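Protein angel homolog 2 (Homo sapiens, PDB 6RW0) removes 2',3'-cyclic phosphates as a phosphatase of the CCR4 deadenylase family and probably binds the 3'-UTR of mRNA. Local coordinates at residues E105-E108 against D109-G112. Sequence-based numbering, arbitrary orientation.
With MG (magnesium ion), chain B.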
ATOM      1  N   GLU A 105       5.064  -1.174  -7.811  1.00 13.63           N
ATOM      2  CA  GLU A 105       5.882  -1.923  -8.772  1.00 14.16           C
ATOM      3  C   GLU A 105       5.705  -1.403 -10.195  1.00 14.11           C
ATOM      4  O   GLU A 105       5.679  -2.167 -11.162  1.00 15.45           O
ATOM      5  CB  GLU A 105       5.691  -3.432  -8.654  1.00 15.23           C
ATOM      6  CG  GLU A 105       6.265  -3.919  -7.348  1.00 15.74           C
ATOM      7  CD  GLU A 105       6.585  -5.391  -7.318  1.00 19.37           C
ATOM      8  OE1 GLU A 105       6.893  -5.982  -8.387  1.00 18.21           O
ATOM      9  OE2 GLU A 105       6.535  -5.957  -6.202  1.00 20.79           O
ATOM     10  N   VAL A 106       5.600  -0.082 -10.307  1.00 14.15           N
ATOM     11  CA  VAL A 106       5.513   0.619 -11.583  1.00 13.55           C
ATOM     12  C   VAL A 106       6.938   0.835 -12.075  1.00 13.91           C
ATOM     13  O   VAL A 106       7.692   1.621 -11.493  1.00 15.39           O
ATOM     14  CB  VAL A 106       4.762   1.946 -11.416  1.00 14.01           C
ATOM     15  CG1 VAL A 106       4.813   2.785 -12.697  1.00 16.15           C
ATOM     16  CG2 VAL A 106       3.339   1.669 -10.930  1.00 15.17           C
ATOM     17  N   GLN A 107       7.310   0.125 -13.141  1.00 14.70           N
ATOM     18  CA  GLN A 107       8.675   0.147 -13.650  1.00 14.84           C
ATOM     19  C   GLN A 107       8.904   1.393 -14.501  1.00 14.47           C
ATOM     20  O   GLN A 107       8.074   1.736 -15.345  1.00 16.09           O
ATOM     21  CB  GLN A 107       8.913  -1.124 -14.464  1.00 15.69           C
ATOM     22  CG  GLN A 107      10.319  -1.311 -14.915  1.00 16.32           C
ATOM     23  CD  GLN A 107      10.569  -2.705 -15.420  1.00 16.21           C
ATOM     24  OE1 GLN A 107      10.326  -3.679 -14.712  1.00 17.88           O
ATOM     25  NE2 GLN A 107      11.035  -2.812 -16.655  1.00 17.31           N
ATOM     26  N   GLU A 108      10.029   2.075 -14.265  1.00 14.84           N
ATOM     27  CA  GLU A 108      10.219   3.413 -14.824  1.00 16.96           C
ATOM     28  C   GLU A 108      10.156   3.412 -16.350  1.00 16.50           C
ATOM     29  O   GLU A 108       9.484   4.265 -16.947  1.00 17.18           O
ATOM     30  CB  GLU A 108      11.541   4.020 -14.342  1.00 18.10           C
ATOM     31  CG  GLU A 108      11.755   5.458 -14.857  1.00 22.75           C
ATOM     32  CD  GLU A 108      13.159   6.009 -14.615  1.00 32.04           C
ATOM     33  OE1 GLU A 108      14.140   5.236 -14.678  1.00 31.42           O
ATOM     34  OE2 GLU A 108      13.271   7.227 -14.350  1.00 39.60           O
ATOM     35  N   ASP A 109      10.877   2.499 -17.012  1.00 16.25           N
ATOM     36  CA  ASP A 109      10.913   2.548 -18.473  1.00 16.35           C
ATOM     37  C   ASP A 109       9.530   2.288 -19.058  1.00 15.98           C
ATOM     38  O   ASP A 109       9.055   3.033 -19.926  1.00 18.06           O
ATOM     39  CB  ASP A 109      12.017   1.661 -19.079  1.00 17.66           C
ATOM     40  CG  ASP A 109      11.941   0.189 -18.692  1.00 19.79           C
ATOM     41  OD1 ASP A 109      11.071  -0.238 -17.915  1.00 18.90           O
ATOM     42  OD2 ASP A 109      12.797  -0.562 -19.219  1.00 26.15           O
ATOM     43  N   HIS A 110       8.841   1.278 -18.544  1.00 17.08           N
ATOM     44  CA  HIS A 110       7.485   0.993 -18.990  1.00 15.94           C
ATOM     45  C   HIS A 110       6.529   2.116 -18.640  1.00 17.42           C
ATOM     46  O   HIS A 110       5.571   2.379 -19.373  1.00 17.84           O
ATOM     47  CB  HIS A 110       7.017  -0.297 -18.346  1.00 15.84           C
ATOM     48  CG  HIS A 110       7.793  -1.482 -18.797  1.00 16.39           C
ATOM     49  ND1 HIS A 110       7.821  -2.665 -18.094  1.00 17.10           N
ATOM     50  CD2 HIS A 110       8.556  -1.669 -19.895  1.00 18.51           C
ATOM     51  CE1 HIS A 110       8.572  -3.533 -18.746  1.00 17.94           C
ATOM     52  NE2 HIS A 110       9.023  -2.959 -19.847  1.00 19.03           N
ATOM     53  N   TYR A 111       6.742   2.768 -17.503  1.00 15.60           N
ATOM     54  CA  TYR A 111       5.866   3.867 -17.123  1.00 14.55           C
ATOM     55  C   TYR A 111       5.935   4.990 -18.149  1.00 16.16           C
ATOM     56  O   TYR A 111       4.902   5.497 -18.606  1.00 16.45           O
ATOM     57  CB  TYR A 111       6.284   4.362 -15.745  1.00 15.92           C
ATOM     58  CG  TYR A 111       5.495   5.525 -15.204  1.00 15.16           C
ATOM     59  CD1 TYR A 111       4.164   5.380 -14.816  1.00 15.50           C
ATOM     60  CD2 TYR A 111       6.095   6.756 -15.038  1.00 16.37           C
ATOM     61  CE1 TYR A 111       3.455   6.452 -14.283  1.00 14.97           C
ATOM     62  CE2 TYR A 111       5.396   7.829 -14.521  1.00 15.52           C
ATOM     63  CZ  TYR A 111       4.074   7.666 -14.143  1.00 15.75           C
ATOM     64  OH  TYR A 111       3.384   8.742 -13.615  1.00 18.18           O
ATOM     65  N   GLY A 112       7.146   5.380 -18.539  1.00 16.35           N
ATOM     66  CA  GLY A 112       7.282   6.452 -19.509  1.00 17.02           C
ATOM     67  C   GLY A 112       6.783   6.067 -20.890  1.00 17.55           C
ATOM     68  O   GLY A 112       6.172   6.883 -21.586  1.00 20.36           O
TER
HETATM   69 MG    MG B 601       6.413  -8.200  -5.775  0.66 23.44          MG
HETATM   70  O   HOH W   1       7.993  -8.275  -7.299  1.00 26.54           O
HETATM   71  O   HOH W   2       6.019 -10.438  -5.751  1.00 38.06           O
HETATM   72  O   HOH W   3       8.152  -8.932  -4.046  0.94 51.73           O
HETATM   73  O   HOH W   4       4.545  -7.896  -7.261  1.00 19.60           O
HETATM   74  O   HOH W   5       5.098  -8.613  -3.981  0.94 45.58           O
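Gln107 and Asp109 run alongside each other where strand 100-107 gives way to helix 108-121. Gln107 is the N-cap. Its CB lies 4.1 Å from ND1 of His110. CG is anti to the backbone N (chi1 -173°), which brings it 3.3 Å from OD1 of Asp109. Gln107 CD follows, 3.5 Å from Asp109 OD1. At the tip, NE2 donates to Asp109 OD1 at 2.9 Å, on its syn lone pair and close to the amide plane. NE2 also lies over one face of the His110 ring, 3.3 Å from CE1, with amide and ring planes 20° apart. OE1 accepts from Asp63 N and bonds Ser61 OG, so both ends of the amide are held. With an alanine here, Asp109 OD1 would probably lose its amide donor, His110 the amide over its ring, and Ser61 and Asp63 their acceptor. The backbone starts the helix: Tyr111 N donates to Gln107 O at 2.7 Å. Val106 CG1 packs obliquely on Tyr111 CD1. Glu105 OE2 binds the magnesium ion at 2.3 Å, as in other DNase I-like enzymes. Glu105 and Val106 form a G1 beta bulge against Gly138. Helix 62-67 flanks Gln107 and His110, and strand 124-130 lies against Glu108 and Tyr111.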